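Local structure of glycosyl hydrolase, family 38 (Enterococcus faecalis, 5KBP) at residues G734-Y738 / V748-R752; T555-L559 / P679-V683; R303-W309 / H365-M369. The protein probably hydrolyses alpha-mannosidic bonds, as a metal-binding member of glycoside hydrolase family 38. All coordinates share one frame; numbering follows the deposited sequence.

Interaction 1: G734-Y738 / V748-R752; sequences GLNEY and VTLIR
E737 and T749 join these two strands by backbone and side chain together. T749 N donates to E737 O at 3.0 Å, with an N-H...O angle of 160°. E737 CB lies 4.0 Å from T749 CB, and CG passes near T749 OG1. The chain starts anti to the backbone N (chi1 -171°) and stays extended past CG, which brings OE1 to the threonine hydroxyl. At the tip, OE1 accepts from T749 OG1 at 2.7 Å, on its anti side and 28° out of the carboxylate plane. The other oxygen, OE2, is held by S301 OG and N298 ND2. It lies 4.4 Å from R752 NE and well out of the guanidinium plane, so only the charges are near. NE bonds to S301 OG, and NH2 forms a salt bridge with D567.

A water joins the backbones beside this link, bonded to E737 N, from which it accepts, and to T749 O, each at 2.7 Å. On the apolar side, L735 CB packs on V748 CG1 at 3.8 Å and its CD1 meets L750 CD2 at 3.7 Å. Y738 and V748 form an antiparallel non-hydrogen-bonded pair. L750 and I751 make a classic beta bulge against L674.

The contact belongs to the hairpin of strands 737-740 and 745-753. Strand 672-679 pairs with the second of these, while helix 304-332 and strand 772-783 pack on L735.

Interaction 2: T555-L559 / P679-V683; sequences TFSKL and PTGMV. With SO4 (sulfate ion), chain K.
P679 sets its ring against the backbone of a corner where strand 555-566 bends, and the proline buries more surface here than any other residue. Its CD lies 3.3 Å from K558 O, and its CB lies 4.0 Å from S557 O. L559 reaches the same residue from the far end of the corner. Its CD2 methyl is 3.4 Å from P679 O and 3.8 Å from P679 CD. The leucine starts beside its backbone N (chi1 -61°) and then extends (chi2 174°), which brings this methyl to the proline.

The corner is a G1 beta bulge: K558 and L559 both face L545 of the adjoining strand 545-549. K558 has positive phi, as the first residue of such a bulge commonly does. L559 pairs by backbone with L545, and F556 with I547. Strand 555-566 also pairs antiparallel with strand 672-679, so the contact lies where strand 672-679 runs out into a loop of the C-terminal beta domain.

F556 meets this loop with the edge of its ring. T680 O lies in the ring plane, 3.4 Å from F556 CD2. M682 CE stands near the same plane, at 4.5 Å from F556 CE2. V728 of strand 727-732 touches both F556 and T680, and T680 OG1 is hydrogen-bonded to G744 O.

K558 turns its end away from the loop. The fully extended chain carries NZ to a sulfate, probably from the crystallisation liquor, donating to O4 at 2.9 Å. E586 is a weak, long ion-pair partner of the same amine.

Interaction 3: R303-W309 / H365-M369; sequences RVYLKQW and HRGMM
M369 inserts its thioether between Y305, L306 and W309. SD lies over the face of the W309 five-membered ring, 4.2 Å from its centroid and 22° off the normal. It approaches Y305 at the ring edge. The terminal CE is in the plane of that phenol, 3.8 Å from Y305 CD2, and it also touches L306 CD2 at 3.6 Å. Two bends along the chain fold the methionine into this place. The other branch of L306 reaches the imidazole, with CD1 3.5 Å from H365 CD2.

R303 covers one face of the H365 ring. Its CD makes a CH-pi contact, 3.6 Å from the ring centroid. The guanidinium is tilted 36° from the imidazole plane. H365 ND1 sits over a face of the guanidinium, 2.9 Å from R303 NE, but the angle is too poor for a hydrogen bond.

Further out, several groups hold R303. Its NH1 donates to Y305 OH at 2.8 Å, and the hydroxyl lies in the guanidinium plane. E571 forms a salt bridge with NE, and D362 forms one with NH2. K312 makes a cation-pi contact with W309. R366 points away from helix 304-332, and its NH2 forms a salt bridge with E373 of the second subunit.

The two segments form a near-parallel helix pair of the alpha-mannosidase middle domain, with Met-aromatic contacts across the interface; the axes of 304-309 and 365-369 approach to 10.9 Å and cross at 23°.

Interactions 1 and 3 touch, with centres 14 Å apart, although one lies in the C-terminal domain and the other in the middle domain. The start of helix 304-332 packs on the hairpin: K307 CG lies 3.2 Å from N736 OD1, and V304 CG2 lies 3.4 Å from L750 O. Interaction 2 shares a sheet with interaction 1, but its centre is 20 Å away and the nearest atoms are about 9 Å apart. It is farther from interaction 3, about 19 Å between nearest atoms. All three lie away from F253 and Y256, a calcium site unoccupied in this chain. Sulfate ions lie near interactions 2 and 3, one about 5 Å from the W309 side chain.

Interaction 1: G734-Y738 / V748-R752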
ATOM      1  N   GLY A 734      -3.927   7.895  20.437  1.00 54.58           N
ATOM      2  CA  GLY A 734      -2.759   7.885  19.581  1.00 45.13           C
ATOM      3  C   GLY A 734      -1.718   8.935  19.891  1.00 43.98           C
ATOM      4  O   GLY A 734      -0.769   9.090  19.114  1.00 46.11           O
ATOM      5  N   LEU A 735      -1.862   9.665  20.997  1.00 41.61           N
ATOM      6  CA  LEU A 735      -0.874  10.656  21.419  1.00 46.04           C
ATOM      7  C   LEU A 735      -0.042  10.010  22.523  1.00 44.46           C
ATOM      8  O   LEU A 735      -0.263  10.217  23.716  1.00 56.45           O
ATOM      9  CB  LEU A 735      -1.559  11.938  21.881  1.00 44.10           C
ATOM     10  CG  LEU A 735      -2.768  12.399  21.062  1.00 42.98           C
ATOM     11  CD1 LEU A 735      -3.341  13.692  21.628  1.00 41.48           C
ATOM     12  CD2 LEU A 735      -2.409  12.562  19.590  1.00 38.79           C
ATOM     13  N   ASN A 736       0.939   9.214  22.102  1.00 42.66           N
ATOM     14  CA  ASN A 736       1.594   8.253  22.979  1.00 51.44           C
ATOM     15  C   ASN A 736       2.851   8.786  23.658  1.00 50.36           C
ATOM     16  O   ASN A 736       3.464   8.051  24.441  1.00 52.81           O
ATOM     17  CB  ASN A 736       1.934   6.985  22.189  1.00 50.99           C
ATOM     18  CG  ASN A 736       0.706   6.334  21.582  1.00 55.10           C
ATOM     19  OD1 ASN A 736       0.619   6.154  20.368  1.00 55.62           O
ATOM     20  ND2 ASN A 736      -0.256   5.984  22.428  1.00 60.96           N
ATOM     21  N   GLU A 737       3.254  10.026  23.393  1.00 44.59           N
ATOM     22  CA  GLU A 737       4.388  10.636  24.077  1.00 50.23           C
ATOM     23  C   GLU A 737       3.888  11.697  25.046  1.00 45.36           C
ATOM     24  O   GLU A 737       3.079  12.554  24.671  1.00 43.19           O
ATOM     25  CB  GLU A 737       5.377  11.261  23.091  1.00 54.08           C
ATOM     26  CG  GLU A 737       6.674  11.712  23.753  1.00 42.25           C
ATOM     27  CD  GLU A 737       7.531  12.567  22.847  1.00 53.14           C
ATOM     28  OE1 GLU A 737       7.425  13.810  22.922  1.00 57.09           O
ATOM     29  OE2 GLU A 737       8.307  11.999  22.054  1.00 51.41           O
ATOM     30  N   TYR A 738       4.375  11.642  26.283  1.00 41.79           N
ATOM     31  CA  TYR A 738       4.031  12.626  27.297  1.00 41.93           C
ATOM     32  C   TYR A 738       5.259  12.913  28.147  1.00 50.09           C
ATOM     33  O   TYR A 738       6.270  12.206  28.083  1.00 50.16           O
ATOM     34  CB  TYR A 738       2.872  12.149  28.183  1.00 38.63           C
ATOM     35  CG  TYR A 738       3.282  11.134  29.227  1.00 38.68           C
ATOM     36  CD1 TYR A 738       3.374   9.787  28.912  1.00 37.39           C
ATOM     37  CD2 TYR A 738       3.576  11.523  30.530  1.00 38.43           C
ATOM     38  CE1 TYR A 738       3.746   8.854  29.860  1.00 43.54           C
ATOM     39  CE2 TYR A 738       3.954  10.598  31.483  1.00 42.31           C
ATOM     40  CZ  TYR A 738       4.036   9.264  31.142  1.00 46.09           C
ATOM     41  OH  TYR A 738       4.410   8.339  32.088  1.00 43.65           O
ATOM     42  N   VAL A 748       1.384  16.656  26.924  1.00 53.70           N
ATOM     43  CA  VAL A 748       1.134  15.617  25.933  1.00 47.44           C
ATOM     44  C   VAL A 748       1.601  16.124  24.579  1.00 51.16           C
ATOM     45  O   VAL A 748       1.174  17.194  24.125  1.00 54.15           O
ATOM     46  CB  VAL A 748      -0.354  15.225  25.893  1.00 44.40           C
ATOM     47  CG1 VAL A 748      -0.609  14.242  24.760  1.00 43.74           C
ATOM     48  CG2 VAL A 748      -0.787  14.634  27.227  1.00 39.38           C
ATOM     49  N   THR A 749       2.481  15.363  23.933  1.00 52.46           N
ATOM     50  CA  THR A 749       3.000  15.741  22.625  1.00 54.05           C
ATOM     51  C   THR A 749       1.962  15.435  21.554  1.00 54.48           C
ATOM     52  O   THR A 749       1.505  14.293  21.431  1.00 52.37           O
ATOM     53  CB  THR A 749       4.303  15.003  22.329  1.00 49.13           C
ATOM     54  OG1 THR A 749       5.275  15.331  23.327  1.00 51.16           O
ATOM     55  CG2 THR A 749       4.833  15.394  20.956  1.00 42.09           C
ATOM     56  N   LEU A 750       1.598  16.451  20.777  1.00 44.96           N
ATOM     57  CA  LEU A 750       0.618  16.276  19.714  1.00 51.19           C
ATOM     58  C   LEU A 750       1.265  15.823  18.409  1.00 50.44           C
ATOM     59  O   LEU A 750       0.789  14.877  17.772  1.00 44.00           O
ATOM     60  CB  LEU A 750      -0.155  17.580  19.496  1.00 44.08           C
ATOM     61  CG  LEU A 750      -0.920  18.126  20.703  1.00 50.05           C
ATOM     62  CD1 LEU A 750      -1.642  19.413  20.340  1.00 47.98           C
ATOM     63  CD2 LEU A 750      -1.896  17.089  21.234  1.00 47.09           C
ATOM     64  N   ILE A 751       2.350  16.478  18.005  1.00 43.82           N
ATOM     65  CA  ILE A 751       2.986  16.193  16.725  1.00 42.43           C
ATOM     66  C   ILE A 751       4.442  16.626  16.817  1.00 45.73           C
ATOM     67  O   ILE A 751       4.764  17.649  17.429  1.00 45.65           O
ATOM     68  CB  ILE A 751       2.234  16.894  15.565  1.00 38.64           C
ATOM     69  CG1 ILE A 751       2.769  16.445  14.204  1.00 38.43           C
ATOM     70  CG2 ILE A 751       2.309  18.412  15.699  1.00 31.28           C
ATOM     71  CD1 ILE A 751       1.972  16.991  13.036  1.00 37.26           C
ATOM     72  N   ARG A 752       5.326  15.822  16.228  1.00 41.76           N
ATOM     73  CA  ARG A 752       6.756  16.117  16.210  1.00 43.02           C
ATOM     74  C   ARG A 752       7.273  15.889  14.800  1.00 45.91           C
ATOM     75  O   ARG A 752       7.073  14.810  14.232  1.00 41.07           O
ATOM     76  CB  ARG A 752       7.519  15.250  17.215  1.00 34.68           C
ATOM     77  CG  ARG A 752       8.967  15.665  17.411  1.00 41.98           C
ATOM     78  CD  ARG A 752       9.630  14.885  18.535  1.00 48.04           C
ATOM     79  NE  ARG A 752       9.869  13.491  18.172  1.00 50.40           N
ATOM     80  CZ  ARG A 752      10.980  13.057  17.587  1.00 43.99           C
ATOM     81  NH1 ARG A 752      11.120  11.772  17.290  1.00 39.74           N
ATOM     82  NH2 ARG A 752      11.951  13.910  17.297  1.00 41.39           N
TER
HETATM   83  O   HOH W   1       2.531  11.843  21.492  1.00 54.64           O

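Interaction 2: T555-L559 / P679-V683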
ATOM      1  N   THR A 555      -9.547  23.589  42.232  1.00 63.14           N
ATOM      2  CA  THR A 555      -9.477  24.438  41.053  1.00 69.73           C
ATOM      3  C   THR A 555      -8.187  24.159  40.296  1.00 66.11           C
ATOM      4  O   THR A 555      -7.158  23.825  40.890  1.00 56.20           O
ATOM      5  CB  THR A 555      -9.543  25.931  41.414  1.00 67.15           C
ATOM      6  OG1 THR A 555      -8.393  26.288  42.191  1.00 71.35           O
ATOM      7  CG2 THR A 555     -10.806  26.240  42.207  1.00 59.14           C
ATOM      8  N   PHE A 556      -8.258  24.299  38.975  1.00 67.90           N
ATOM      9  CA  PHE A 556      -7.109  24.112  38.100  1.00 65.25           C
ATOM     10  C   PHE A 556      -7.144  25.188  37.027  1.00 67.96           C
ATOM     11  O   PHE A 556      -8.193  25.422  36.419  1.00 73.89           O
ATOM     12  CB  PHE A 556      -7.116  22.718  37.462  1.00 65.09           C
ATOM     13  CG  PHE A 556      -7.219  21.597  38.458  1.00 66.81           C
ATOM     14  CD1 PHE A 556      -8.457  21.126  38.869  1.00 61.30           C
ATOM     15  CD2 PHE A 556      -6.078  21.012  38.984  1.00 65.49           C
ATOM     16  CE1 PHE A 556      -8.554  20.097  39.785  1.00 63.42           C
ATOM     17  CE2 PHE A 556      -6.169  19.983  39.902  1.00 60.56           C
ATOM     18  CZ  PHE A 556      -7.409  19.523  40.302  1.00 63.71           C
ATOM     19  N   SER A 557      -6.006  25.838  36.793  1.00 62.40           N
ATOM     20  CA  SER A 557      -5.929  26.959  35.868  1.00 60.23           C
ATOM     21  C   SER A 557      -4.838  26.719  34.834  1.00 63.29           C
ATOM     22  O   SER A 557      -3.985  25.841  34.988  1.00 67.76           O
ATOM     23  CB  SER A 557      -5.669  28.278  36.609  1.00 61.69           C
ATOM     24  OG  SER A 557      -4.465  28.214  37.353  1.00 75.05           O
ATOM     25  N   LYS A 558      -4.884  27.523  33.769  1.00 63.95           N
ATOM     26  CA  LYS A 558      -3.936  27.479  32.656  1.00 68.70           C
ATOM     27  C   LYS A 558      -3.926  26.127  31.947  1.00 72.25           C
ATOM     28  O   LYS A 558      -2.919  25.744  31.343  1.00 64.25           O
ATOM     29  CB  LYS A 558      -2.522  27.851  33.113  1.00 64.83           C
ATOM     30  CG  LYS A 558      -2.422  29.243  33.714  1.00 65.37           C
ATOM     31  CD  LYS A 558      -1.013  29.540  34.194  1.00 68.78           C
ATOM     32  CE  LYS A 558      -0.926  30.927  34.799  1.00 70.86           C
ATOM     33  NZ  LYS A 558       0.439  31.251  35.290  1.00 72.86           N
ATOM     34  N   LEU A 559      -5.036  25.399  31.997  1.00 72.73           N
ATOM     35  CA  LEU A 559      -5.136  24.127  31.301  1.00 65.93           C
ATOM     36  C   LEU A 559      -5.356  24.351  29.809  1.00 64.03           C
ATOM     37  O   LEU A 559      -5.872  25.390  29.385  1.00 60.68           O
ATOM     38  CB  LEU A 559      -6.273  23.290  31.883  1.00 59.08           C
ATOM     39  CG  LEU A 559      -6.141  22.915  33.361  1.00 57.97           C
ATOM     40  CD1 LEU A 559      -7.399  22.219  33.859  1.00 50.75           C
ATOM     41  CD2 LEU A 559      -4.921  22.034  33.574  1.00 58.51           C
ATOM     42  N   PRO A 679      -1.253  21.982  33.562  1.00 51.31           N
ATOM     43  CA  PRO A 679      -0.698  22.163  34.912  1.00 53.06           C
ATOM     44  C   PRO A 679      -1.632  21.592  35.968  1.00 56.64           C
ATOM     45  O   PRO A 679      -2.760  22.059  36.146  1.00 65.31           O
ATOM     46  CB  PRO A 679      -0.561  23.686  35.034  1.00 50.59           C
ATOM     47  CG  PRO A 679      -0.528  24.184  33.629  1.00 51.08           C
ATOM     48  CD  PRO A 679      -1.432  23.265  32.864  1.00 48.16           C
ATOM     49  N   THR A 680      -1.150  20.569  36.677  1.00 59.84           N
ATOM     50  CA  THR A 680      -1.943  19.941  37.727  1.00 62.64           C
ATOM     51  C   THR A 680      -1.908  20.721  39.034  1.00 61.27           C
ATOM     52  O   THR A 680      -2.840  20.602  39.836  1.00 64.53           O
ATOM     53  CB  THR A 680      -1.457  18.511  37.977  1.00 59.48           C
ATOM     54  OG1 THR A 680      -0.106  18.537  38.456  1.00 66.60           O
ATOM     55  CG2 THR A 680      -1.520  17.694  36.694  1.00 58.41           C
ATOM     56  N   GLY A 681      -0.860  21.509  39.266  1.00 58.28           N
ATOM     57  CA  GLY A 681      -0.759  22.297  40.476  1.00 57.51           C
ATOM     58  C   GLY A 681      -0.207  21.565  41.677  1.00 65.03           C
ATOM     59  O   GLY A 681      -0.215  22.126  42.779  1.00 70.23           O
ATOM     60  N   MET A 682       0.273  20.336  41.505  1.00 68.17           N
ATOM     61  CA  MET A 682       0.819  19.556  42.608  1.00 72.79           C
ATOM     62  C   MET A 682       2.116  18.895  42.169  1.00 76.55           C
ATOM     63  O   MET A 682       2.178  18.292  41.093  1.00 79.06           O
ATOM     64  CB  MET A 682      -0.185  18.502  43.090  1.00 71.63           C
ATOM     65  CG  MET A 682      -1.043  17.911  41.986  1.00 69.97           C
ATOM     66  SD  MET A 682      -2.450  16.985  42.634  1.00 67.80           S
ATOM     67  CE  MET A 682      -3.390  16.723  41.134  1.00 57.57           C
ATOM     68  N   VAL A 683       3.145  19.018  43.002  1.00 76.79           N
ATOM     69  CA  VAL A 683       4.452  18.425  42.747  1.00 77.72           C
ATOM     70  C   VAL A 683       4.551  17.157  43.585  1.00 73.27           C
ATOM     71  O   VAL A 683       4.707  17.220  44.809  1.00 71.73           O
ATOM     72  CB  VAL A 683       5.588  19.404  43.071  1.00 81.36           C
ATOM     73  CG1 VAL A 683       6.939  18.730  42.880  1.00 80.31           C
ATOM     74  CG2 VAL A 683       5.479  20.649  42.202  1.00 82.46           C
TER
HETATM   75  S   SO4 K 909      -0.740  32.957  38.268  0.66135.43           S
HETATM   76  O1  SO4 K 909      -1.571  31.758  38.315  0.66133.14           O
HETATM   77  O2  SO4 K 909      -1.284  33.888  37.284  0.66133.88           O
HETATM   78  O3  SO4 K 909      -0.729  33.592  39.583  0.66136.74           O
HETATM   79  O4  SO4 K 909       0.623  32.592  37.893  0.66134.17           O

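Interaction 3: R303-W309 / H365-M369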
ATOM      1  N   ARG A 303       5.927  10.671  13.573  1.00 36.25           N
ATOM      2  CA  ARG A 303       4.857  10.332  12.635  1.00 41.44           C
ATOM      3  C   ARG A 303       3.587   9.914  13.384  1.00 45.34           C
ATOM      4  O   ARG A 303       3.185   8.751  13.398  1.00 44.08           O
ATOM      5  CB  ARG A 303       5.310   9.234  11.669  1.00 41.41           C
ATOM      6  CG  ARG A 303       6.545   9.579  10.851  1.00 41.45           C
ATOM      7  CD  ARG A 303       6.940   8.416   9.957  1.00 46.99           C
ATOM      8  NE  ARG A 303       8.151   8.679   9.185  1.00 41.09           N
ATOM      9  CZ  ARG A 303       8.161   9.065   7.912  1.00 42.24           C
ATOM     10  NH1 ARG A 303       7.021   9.240   7.256  1.00 40.67           N
ATOM     11  NH2 ARG A 303       9.316   9.273   7.293  1.00 44.62           N
ATOM     12  N   VAL A 304       2.962  10.916  14.006  1.00 44.84           N
ATOM     13  CA  VAL A 304       1.833  10.662  14.899  1.00 40.60           C
ATOM     14  C   VAL A 304       0.665  10.026  14.153  1.00 43.14           C
ATOM     15  O   VAL A 304      -0.146   9.308  14.750  1.00 43.76           O
ATOM     16  CB  VAL A 304       1.417  11.969  15.605  1.00 41.94           C
ATOM     17  CG1 VAL A 304       0.945  13.001  14.590  1.00 48.25           C
ATOM     18  CG2 VAL A 304       0.349  11.702  16.659  1.00 34.71           C
ATOM     19  N   TYR A 305       0.563  10.263  12.841  1.00 40.34           N
ATOM     20  CA  TYR A 305      -0.533   9.683  12.073  1.00 36.80           C
ATOM     21  C   TYR A 305      -0.472   8.161  12.069  1.00 41.18           C
ATOM     22  O   TYR A 305      -1.514   7.499  11.992  1.00 52.35           O
ATOM     23  CB  TYR A 305      -0.525  10.226  10.643  1.00 32.76           C
ATOM     24  CG  TYR A 305       0.745   9.947   9.868  1.00 38.75           C
ATOM     25  CD1 TYR A 305       1.812  10.835   9.903  1.00 44.67           C
ATOM     26  CD2 TYR A 305       0.871   8.804   9.087  1.00 42.11           C
ATOM     27  CE1 TYR A 305       2.971  10.589   9.191  1.00 45.53           C
ATOM     28  CE2 TYR A 305       2.027   8.549   8.373  1.00 43.10           C
ATOM     29  CZ  TYR A 305       3.073   9.446   8.429  1.00 45.34           C
ATOM     30  OH  TYR A 305       4.226   9.198   7.719  1.00 45.39           O
ATOM     31  N   LEU A 306       0.732   7.589  12.148  1.00 41.25           N
ATOM     32  CA  LEU A 306       0.856   6.143  12.295  1.00 43.37           C
ATOM     33  C   LEU A 306       0.250   5.679  13.613  1.00 42.63           C
ATOM     34  O   LEU A 306      -0.484   4.686  13.660  1.00 39.42           O
ATOM     35  CB  LEU A 306       2.327   5.729  12.210  1.00 40.70           C
ATOM     36  CG  LEU A 306       3.073   5.959  10.897  1.00 37.47           C
ATOM     37  CD1 LEU A 306       4.546   5.634  11.072  1.00 38.87           C
ATOM     38  CD2 LEU A 306       2.472   5.124   9.781  1.00 39.47           C
ATOM     39  N   LYS A 307       0.556   6.390  14.703  1.00 44.43           N
ATOM     40  CA  LYS A 307       0.029   6.013  16.010  1.00 40.81           C
ATOM     41  C   LYS A 307      -1.481   6.203  16.071  1.00 46.96           C
ATOM     42  O   LYS A 307      -2.184   5.422  16.722  1.00 51.17           O
ATOM     43  CB  LYS A 307       0.714   6.825  17.111  1.00 34.78           C
ATOM     44  CG  LYS A 307       2.074   6.295  17.551  1.00 42.17           C
ATOM     45  CD  LYS A 307       3.163   6.575  16.533  1.00 38.74           C
ATOM     46  CE  LYS A 307       4.527   6.218  17.094  1.00 37.08           C
ATOM     47  NZ  LYS A 307       5.606   6.430  16.092  1.00 33.50           N
ATOM     48  N   GLN A 308      -1.997   7.238  15.405  1.00 45.31           N
ATOM     49  CA  GLN A 308      -3.439   7.458  15.384  1.00 48.79           C
ATOM     50  C   GLN A 308      -4.152   6.345  14.628  1.00 39.83           C
ATOM     51  O   GLN A 308      -5.179   5.829  15.086  1.00 45.98           O
ATOM     52  CB  GLN A 308      -3.753   8.821  14.767  1.00 41.93           C
ATOM     53  CG  GLN A 308      -3.330   9.998  15.629  1.00 40.60           C
ATOM     54  CD  GLN A 308      -3.656  11.336  14.996  1.00 48.51           C
ATOM     55  OE1 GLN A 308      -3.539  11.508  13.782  1.00 52.28           O
ATOM     56  NE2 GLN A 308      -4.071  12.292  15.817  1.00 44.29           N
ATOM     57  N   TRP A 309      -3.622   5.962  13.465  1.00 39.86           N
ATOM     58  CA  TRP A 309      -4.220   4.868  12.708  1.00 36.60           C
ATOM     59  C   TRP A 309      -4.115   3.551  13.464  1.00 40.78           C
ATOM     60  O   TRP A 309      -5.046   2.736  13.437  1.00 44.48           O
ATOM     61  CB  TRP A 309      -3.557   4.754  11.335  1.00 36.44           C
ATOM     62  CG  TRP A 309      -4.248   5.551  10.279  1.00 51.38           C
ATOM     63  CD1 TRP A 309      -4.006   6.849   9.941  1.00 53.35           C
ATOM     64  CD2 TRP A 309      -5.304   5.102   9.423  1.00 50.41           C
ATOM     65  NE1 TRP A 309      -4.846   7.237   8.926  1.00 52.03           N
ATOM     66  CE2 TRP A 309      -5.653   6.182   8.589  1.00 51.74           C
ATOM     67  CE3 TRP A 309      -5.987   3.891   9.279  1.00 50.29           C
ATOM     68  CZ2 TRP A 309      -6.656   6.088   7.628  1.00 46.73           C
ATOM     69  CZ3 TRP A 309      -6.982   3.799   8.325  1.00 50.43           C
ATOM     70  CH2 TRP A 309      -7.307   4.890   7.512  1.00 51.42           C
ATOM     71  N   HIS A 365       6.764   3.868   5.344  1.00 46.95           N
ATOM     72  CA  HIS A 365       5.601   4.310   6.104  1.00 49.92           C
ATOM     73  C   HIS A 365       4.395   4.588   5.217  1.00 47.88           C
ATOM     74  O   HIS A 365       3.256   4.466   5.680  1.00 46.17           O
ATOM     75  CB  HIS A 365       5.964   5.542   6.933  1.00 44.49           C
ATOM     76  CG  HIS A 365       6.980   5.265   7.995  1.00 48.89           C
ATOM     77  ND1 HIS A 365       8.157   5.972   8.104  1.00 52.53           N
ATOM     78  CD2 HIS A 365       7.001   4.344   8.989  1.00 47.49           C
ATOM     79  CE1 HIS A 365       8.854   5.509   9.126  1.00 53.41           C
ATOM     80  NE2 HIS A 365       8.178   4.517   9.677  1.00 50.92           N
ATOM     81  N   ARG A 366       4.611   4.959   3.952  1.00 43.14           N
ATOM     82  CA  ARG A 366       3.494   4.996   3.016  1.00 41.24           C
ATOM     83  C   ARG A 366       2.932   3.601   2.786  1.00 37.45           C
ATOM     84  O   ARG A 366       1.726   3.444   2.573  1.00 42.79           O
ATOM     85  CB  ARG A 366       3.922   5.624   1.689  1.00 39.30           C
ATOM     86  CG  ARG A 366       4.297   7.092   1.788  1.00 46.83           C
ATOM     87  CD  ARG A 366       4.223   7.777   0.433  1.00 48.99           C
ATOM     88  NE  ARG A 366       5.076   7.125  -0.555  1.00 56.37           N
ATOM     89  CZ  ARG A 366       6.356   7.424  -0.749  1.00 59.26           C
ATOM     90  NH1 ARG A 366       6.934   8.369  -0.020  1.00 56.20           N
ATOM     91  NH2 ARG A 366       7.059   6.781  -1.671  1.00 58.39           N
ATOM     92  N   GLY A 367       3.789   2.579   2.839  1.00 35.77           N
ATOM     93  CA  GLY A 367       3.309   1.212   2.745  1.00 41.26           C
ATOM     94  C   GLY A 367       2.576   0.755   3.988  1.00 44.14           C
ATOM     95  O   GLY A 367       1.701  -0.112   3.912  1.00 42.03           O
ATOM     96  N   MET A 368       2.925   1.318   5.148  1.00 35.81           N
ATOM     97  CA  MET A 368       2.191   1.013   6.372  1.00 37.45           C
ATOM     98  C   MET A 368       0.771   1.556   6.314  1.00 41.30           C
ATOM     99  O   MET A 368      -0.152   0.933   6.852  1.00 43.85           O
ATOM    100  CB  MET A 368       2.919   1.587   7.590  1.00 27.09           C
ATOM    101  CG  MET A 368       4.264   0.954   7.882  1.00 43.54           C
ATOM    102  SD  MET A 368       5.027   1.679   9.346  1.00 41.83           S
ATOM    103  CE  MET A 368       3.759   1.367  10.572  1.00 40.22           C
ATOM    104  N   MET A 369       0.580   2.718   5.684  1.00 38.46           N
ATOM    105  CA  MET A 369      -0.761   3.276   5.548  1.00 42.58           C
ATOM    106  C   MET A 369      -1.666   2.350   4.747  1.00 44.64           C
ATOM    107  O   MET A 369      -2.856   2.214   5.055  1.00 46.05           O
ATOM    108  CB  MET A 369      -0.693   4.655   4.895  1.00 36.61           C
ATOM    109  CG  MET A 369      -0.171   5.766   5.796  1.00 41.22           C
ATOM    110  SD  MET A 369      -1.378   6.333   7.012  1.00 58.52           S
ATOM    111  CE  MET A 369      -0.857   5.439   8.462  1.00 51.32           C
TER